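Local coordinates for ubiquinone biosynthesis accessory factor UbiJ (Escherichia coli, PDB 6H6O), which binds hydrophobic intermediates of ubiquinone biosynthesis through its SCP2 domain and is essential for the stability of the Ubi complex, at residues 45-49 with 74-79; 31-37 with 63-68. One frame throughout, in Å; residues are numbered along the deposited sequence. Where two conformers were deposited one is given.

Interaction 1: residues 45-49 with 74-79; sequences GKVLR and WAGDAD. With CA (calcium ion), chain J; CA (calcium ion), chain F; LMR ((2S)-2-hydroxybutanedioic acid), chain E.
Over one face of the Trp74 indole lies a methyl of Val47: CG1 stands 4.0 Å from the centroid of the five-membered ring in a CH-pi contact, while CG2 touches CZ2 on the benzo side. A beta-branched residue can reach both parts of the indole at once. Water 3 sits at the indole's edge, where it accepts from Arg49 NH1 and donates to Gly76 O. The Arg49 guanidinium, its plane turned 64° from the indole, is met edge-on by Trp74 O, which accepts from NH1 at 3.3 Å in the carbonyl plane and on a lone pair. Water 2 accepts from NH2. The extended chain of Arg49, with CG anti to the backbone N (chi1 -167°), reaches the loop; NE is meanwhile salt-bridged to Glu51 and NH2 bonded to Ser58.

Asp79 holds Val47 with two hydrogen bonds: its backbone N donates to Val47 O, and Val47 N donates to its OD2 at 2.8 Å through the anti lone pair. OD1 and OD2 also chelate a calcium ion, whose waters 1 and 4 donate to Gly45 O and Asp77 O; the Asp77 carboxylate binds a separate calcium ion. Small Ala78 rests its CB on Arg49 CB. Here the loop entering strand 80-84 docks on the start of strand 47-52, its parallel neighbour in the SCP2-domain sheet, beside the calcium ion held by Asp79 and a bound malate.

Interaction 2: residues 31-37 with 63-68; sequences YRSPALK and FSERQV
Tyr31 lays its ring against the turn that joins strands 58-63 and 68-71, a beta-hairpin connection of the SCP2-domain sheet. Phe63 comes first: its CD1 meets Tyr31 OH at 3.7 Å, the hydroxyl lying in the plane of the phenyl ring at its edge. Ser64 supplies the polar anchor, its carbonyl O accepting from Tyr31 OH at 2.8 Å and in the carbonyl plane, and a tyrosine suits the place because its long ring carries a donor right across to this backbone oxygen. Ser64 N donates to Gln67 O at 2.9 Å and closes the turn; in one of its two conformers the serine's OG adds a second bond to the same oxygen.

Glu65 sets its carbonyl O at the edge of the tyrosine ring, in its plane, and sends its side chain outward to Lys37. Both chains are extended, with CG anti to the backbone N (chi1 -164° in Lys37), yet OE1 remains 4.0 Å from NZ, a long salt bridge between exposed residues. The Arg66 backbone approaches Tyr31 CD2 with its carbonyl carbon at 3.4 Å, and water 5 donates to both Arg66 O and Tyr31 O. Gln67 then places CA over the face of the Tyr31 ring, 3.6 Å from the centroid, a CH-pi contact. Val68 N lies over that same face and donates to Asn27 OD1 of helix 14-30, while beside it Val68 CB packs against Tyr31 CE1 at 3.8 Å.

The centres of interactions 1 and 2 lie about 18 Å apart, and the end of strand 58-63 and the residues leading into strand 47-52 join them. Two probable backbone hydrogen bonds pair Phe63 of interaction 2 with interaction 1: Gly45 N to Phe63 O at 2.8 Å and Lys46 O to Phe63 N at 3.0 Å. Leu48 CB packs on Phe63 CE2 at 4.0 Å. Along the chain the segments alternate, 31-37, 45-49, 63-68, 74-79. Their surroundings differ: residues 74-79 hold two of the four residues around the malate, Gly111 and Asp112 being the others, whereas the Phe63 side chain is about 12 Å from a malate and that of Gln67 about 5 Å from a calcium ion.

Interaction 1: residues 45-49 with 74-79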
loop_
_atom_site.group_PDB
_atom_site.type_symbol
_atom_site.label_atom_id
_atom_site.label_comp_id
_atom_site.label_asym_id
_atom_site.label_seq_id
_atom_site.Cartn_x
_atom_site.Cartn_y
_atom_site.Cartn_z
ATOM N N GLY A 45 18.801 2.945 14.544
ATOM C CA GLY A 45 19.362 1.598 14.546
ATOM C C GLY A 45 18.367 0.472 14.713
ATOM O O GLY A 45 18.747 -0.702 14.630
ATOM N N LYS A 46 17.082 0.796 14.898
ATOM C CA LYS A 46 16.058 -0.229 15.077
ATOM C C LYS A 46 15.644 -0.902 13.782
ATOM O O LYS A 46 15.610 -0.272 12.712
ATOM C CB LYS A 46 14.826 0.321 15.835
ATOM C CG LYS A 46 15.158 0.835 17.256
ATOM C CD LYS A 46 15.671 -0.259 18.223
ATOM C CE LYS A 46 15.888 0.331 19.603
ATOM N NZ LYS A 46 16.539 -0.650 20.517
ATOM N N VAL A 47 15.342 -2.199 13.884
ATOM C CA VAL A 47 14.801 -3.047 12.816
ATOM C C VAL A 47 13.362 -3.451 13.224
ATOM O O VAL A 47 13.178 -4.177 14.215
ATOM C CB VAL A 47 15.656 -4.299 12.518
ATOM C CG1 VAL A 47 15.046 -5.092 11.348
ATOM C CG2 VAL A 47 17.110 -3.930 12.233
ATOM N N LEU A 48 12.356 -2.964 12.478
ATOM C CA LEU A 48 10.957 -3.260 12.746
ATOM C C LEU A 48 10.417 -4.135 11.621
ATOM O O LEU A 48 10.376 -3.691 10.472
ATOM C CB LEU A 48 10.149 -1.956 12.855
ATOM C CG LEU A 48 8.597 -2.063 12.999
ATOM C CD1 LEU A 48 8.189 -2.861 14.268
ATOM C CD2 LEU A 48 7.950 -0.659 13.045
ATOM N N ARG A 49 10.017 -5.375 11.957
ATOM C CA ARG A 49 9.443 -6.315 10.987
ATOM C C ARG A 49 7.918 -6.233 11.038
ATOM O O ARG A 49 7.332 -6.336 12.109
ATOM C CB ARG A 49 9.925 -7.749 11.268
ATOM C CG ARG A 49 9.627 -8.715 10.126
ATOM C CD ARG A 49 10.376 -10.036 10.290
ATOM N NE ARG A 49 10.207 -10.848 9.087
ATOM C CZ ARG A 49 11.192 -11.298 8.314
ATOM N NH1 ARG A 49 12.457 -11.057 8.628
ATOM N NH2 ARG A 49 10.917 -11.998 7.221
ATOM N N TRP A 74 14.793 -10.095 5.288
ATOM C CA TRP A 74 15.784 -9.771 6.311
ATOM C C TRP A 74 16.289 -11.040 6.969
ATOM O O TRP A 74 15.543 -11.689 7.698
ATOM C CB TRP A 74 15.187 -8.827 7.372
ATOM C CG TRP A 74 16.184 -8.278 8.338
ATOM C CD1 TRP A 74 16.366 -8.657 9.632
ATOM C CD2 TRP A 74 17.132 -7.230 8.087
ATOM N NE1 TRP A 74 17.363 -7.898 10.216
ATOM C CE2 TRP A 74 17.839 -7.005 9.292
ATOM C CE3 TRP A 74 17.437 -6.435 6.962
ATOM C CZ2 TRP A 74 18.843 -6.041 9.402
ATOM C CZ3 TRP A 74 18.417 -5.460 7.079
ATOM C CH2 TRP A 74 19.101 -5.260 8.290
ATOM N N ALA A 75 17.547 -11.378 6.739
ATOM C CA ALA A 75 18.088 -12.587 7.332
ATOM C C ALA A 75 18.433 -12.461 8.836
ATOM O O ALA A 75 18.440 -13.474 9.530
ATOM C CB ALA A 75 19.277 -13.090 6.527
ATOM N N GLY A 76 18.679 -11.257 9.332
ATOM C CA GLY A 76 19.021 -10.980 10.724
ATOM C C GLY A 76 17.866 -10.938 11.699
ATOM O O GLY A 76 16.767 -11.442 11.417
ATOM N N ASP A 77 18.129 -10.311 12.854
ATOM C CA ASP A 77 17.129 -10.197 13.902
ATOM C C ASP A 77 16.430 -8.868 13.843
ATOM O O ASP A 77 17.037 -7.846 13.480
ATOM C CB ASP A 77 17.742 -10.446 15.299
ATOM C CG ASP A 77 18.213 -11.873 15.525
ATOM O OD1 ASP A 77 17.462 -12.814 15.172
ATOM O OD2 ASP A 77 19.319 -12.051 16.081
ATOM N N ALA A 78 15.121 -8.903 14.129
ATOM C CA ALA A 78 14.268 -7.721 14.183
ATOM C C ALA A 78 14.182 -7.376 15.659
ATOM O O ALA A 78 14.124 -8.264 16.510
ATOM C CB ALA A 78 12.874 -8.027 13.641
ATOM N N ASP A 79 14.170 -6.088 15.978
ATOM C CA ASP A 79 14.064 -5.631 17.355
ATOM C C ASP A 79 12.625 -5.729 17.844
ATOM O O ASP A 79 12.364 -5.879 19.048
ATOM C CB ASP A 79 14.582 -4.197 17.435
ATOM C CG ASP A 79 16.083 -4.140 17.132
ATOM O OD1 ASP A 79 16.864 -4.816 17.836
ATOM O OD2 ASP A 79 16.458 -3.545 16.113
HETATM CA CA CA J . 18.631 -14.603 15.928
HETATM CA CA CA F . 18.860 -4.305 16.581
HETATM C C1 LMR E . 16.087 -9.443 19.736
HETATM O O1A LMR E . 16.502 -10.517 20.126
HETATM O O1B LMR E . 15.133 -9.304 18.847
HETATM C C2 LMR E . 16.679 -8.126 20.211
HETATM O O2 LMR E . 16.696 -7.149 19.178
HETATM C C3 LMR E . 15.948 -7.580 21.431
HETATM C C4 LMR E . 14.606 -6.969 21.105
HETATM O O4A LMR E . 14.668 -5.687 20.831
HETATM O O4B LMR E . 13.572 -7.604 21.132
HETATM O O HOH W 1 19.701 -3.199 14.762
HETATM O O HOH W 2 13.009 -12.679 5.522
HETATM O O HOH W 3 14.033 -10.628 10.871
HETATM O O HOH W 4 18.456 -6.147 15.184
#

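Interaction 2: residues 31-37 with 63-68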
loop_
_atom_site.group_PDB
_atom_site.type_symbol
_atom_site.label_atom_id
_atom_site.label_comp_id
_atom_site.label_asym_id
_atom_site.label_seq_id
_atom_site.Cartn_x
_atom_site.Cartn_y
_atom_site.Cartn_z
ATOM N N TYR A 31 10.884 11.672 7.504
ATOM C CA TYR A 31 12.259 12.178 7.526
ATOM C C TYR A 31 12.503 13.530 6.875
ATOM O O TYR A 31 13.618 14.055 6.990
ATOM C CB TYR A 31 13.191 11.139 6.881
ATOM C CG TYR A 31 13.597 10.048 7.835
ATOM C CD1 TYR A 31 12.768 8.950 8.067
ATOM C CD2 TYR A 31 14.802 10.120 8.531
ATOM C CE1 TYR A 31 13.136 7.949 8.967
ATOM C CE2 TYR A 31 15.197 9.109 9.393
ATOM C CZ TYR A 31 14.364 8.025 9.604
ATOM O OH TYR A 31 14.769 7.037 10.448
ATOM N N ARG A 32 11.507 14.086 6.175
ATOM C CA ARG A 32 11.700 15.362 5.482
ATOM C C ARG A 32 11.820 16.545 6.473
ATOM O O ARG A 32 12.618 17.449 6.236
ATOM C CB ARG A 32 10.548 15.599 4.489
ATOM C CG ARG A 32 10.662 16.842 3.620
ATOM C CD ARG A 32 9.541 16.866 2.596
ATOM N NE ARG A 32 9.569 18.081 1.776
ATOM C CZ ARG A 32 10.211 18.194 0.615
ATOM N NH1 ARG A 32 10.187 19.339 -0.054
ATOM N NH2 ARG A 32 10.892 17.166 0.122
ATOM N N SER A 33 11.041 16.526 7.565
ATOM C CA SER A 33 11.051 17.649 8.498
ATOM C C SER A 33 12.134 17.570 9.577
ATOM O O SER A 33 12.126 16.640 10.388
ATOM C CB SER A 33 9.686 17.843 9.132
ATOM O OG SER A 33 9.772 18.895 10.084
ATOM N N PRO A 34 13.005 18.598 9.679
ATOM C CA PRO A 34 14.011 18.591 10.761
ATOM C C PRO A 34 13.403 18.749 12.164
ATOM O O PRO A 34 14.073 18.393 13.139
ATOM C CB PRO A 34 14.935 19.761 10.411
ATOM C CG PRO A 34 14.136 20.643 9.545
ATOM C CD PRO A 34 13.130 19.800 8.824
ATOM N N ALA A 35 12.119 19.234 12.274
ATOM C CA ALA A 35 11.460 19.389 13.575
ATOM C C ALA A 35 11.267 18.036 14.305
ATOM O O ALA A 35 11.141 18.020 15.530
ATOM C CB ALA A 35 10.112 20.088 13.413
ATOM N N LEU A 36 11.199 16.928 13.544
ATOM C CA LEU A 36 10.971 15.583 14.103
ATOM C C LEU A 36 12.227 14.842 14.579
ATOM O O LEU A 36 12.123 13.692 15.036
ATOM C CB LEU A 36 10.213 14.719 13.080
ATOM C CG LEU A 36 8.873 15.240 12.585
ATOM C CD1 LEU A 36 8.303 14.308 11.548
ATOM C CD2 LEU A 36 7.887 15.416 13.736
ATOM N N LYS A 37 13.398 15.480 14.464
ATOM C CA LYS A 37 14.678 14.854 14.801
ATOM C C LYS A 37 14.692 14.128 16.160
ATOM O O LYS A 37 15.113 12.975 16.206
ATOM C CB LYS A 37 15.837 15.852 14.704
ATOM C CG LYS A 37 17.204 15.157 14.661
ATOM C CD LYS A 37 18.374 16.110 14.580
ATOM C CE LYS A 37 19.666 15.365 14.326
ATOM N NZ LYS A 37 20.820 16.302 14.243
ATOM N N PHE A 63 15.736 1.794 10.554
ATOM C CA PHE A 63 15.835 3.224 10.826
ATOM C C PHE A 63 17.265 3.739 11.013
ATOM O O PHE A 63 17.972 3.286 11.912
ATOM C CB PHE A 63 14.959 3.597 12.037
ATOM C CG PHE A 63 13.495 3.272 11.868
ATOM C CD1 PHE A 63 12.618 4.203 11.308
ATOM C CD2 PHE A 63 12.988 2.038 12.267
ATOM C CE1 PHE A 63 11.253 3.894 11.130
ATOM C CE2 PHE A 63 11.633 1.730 12.092
ATOM C CZ PHE A 63 10.770 2.665 11.527
ATOM N N SER A 64 17.688 4.697 10.161
ATOM C CA SER A 64 18.993 5.344 10.298
ATOM C C SER A 64 18.753 6.855 10.538
ATOM O O SER A 64 17.594 7.273 10.612
ATOM C CB SER A 64 19.900 5.055 9.098
ATOM O OG SER A 64 19.479 5.687 7.905
ATOM N N GLU A 65 19.814 7.654 10.701
ATOM C CA GLU A 65 19.666 9.085 10.979
ATOM C C GLU A 65 19.010 9.875 9.817
ATOM O O GLU A 65 18.174 10.717 10.079
ATOM C CB GLU A 65 20.989 9.731 11.411
ATOM C CG GLU A 65 20.781 11.086 12.081
ATOM C CD GLU A 65 21.991 11.991 12.164
ATOM O OE1 GLU A 65 22.149 12.676 13.202
ATOM O OE2 GLU A 65 22.761 12.045 11.179
ATOM N N ARG A 66 19.338 9.581 8.568
ATOM C CA ARG A 66 18.805 10.388 7.456
ATOM C C ARG A 66 17.643 9.751 6.713
ATOM O O ARG A 66 16.977 10.433 5.922
ATOM C CB ARG A 66 19.936 10.769 6.490
ATOM C CG ARG A 66 20.958 11.713 7.137
ATOM C CD ARG A 66 21.728 12.522 6.103
ATOM N NE ARG A 66 22.809 11.757 5.479
ATOM C CZ ARG A 66 24.098 11.901 5.772
ATOM N NH1 ARG A 66 24.484 12.786 6.686
ATOM N NH2 ARG A 66 25.012 11.167 5.152
ATOM N N GLN A 67 17.400 8.452 6.942
ATOM C CA GLN A 67 16.279 7.785 6.290
ATOM C C GLN A 67 15.922 6.480 6.937
ATOM O O GLN A 67 16.690 5.956 7.763
ATOM C CB GLN A 67 16.609 7.515 4.804
ATOM C CG GLN A 67 17.716 6.477 4.572
ATOM C CD GLN A 67 18.089 6.388 3.117
ATOM O OE1 GLN A 67 17.469 5.649 2.356
ATOM N NE2 GLN A 67 19.140 7.093 2.721
ATOM N N VAL A 68 14.781 5.923 6.495
ATOM C CA VAL A 68 14.356 4.569 6.847
ATOM C C VAL A 68 14.443 3.786 5.532
ATOM O O VAL A 68 14.065 4.288 4.452
ATOM C CB VAL A 68 12.941 4.492 7.498
ATOM C CG1 VAL A 68 11.883 5.196 6.640
ATOM C CG2 VAL A 68 12.528 3.040 7.798
HETATM O O HOH W 5 16.388 13.326 6.674
#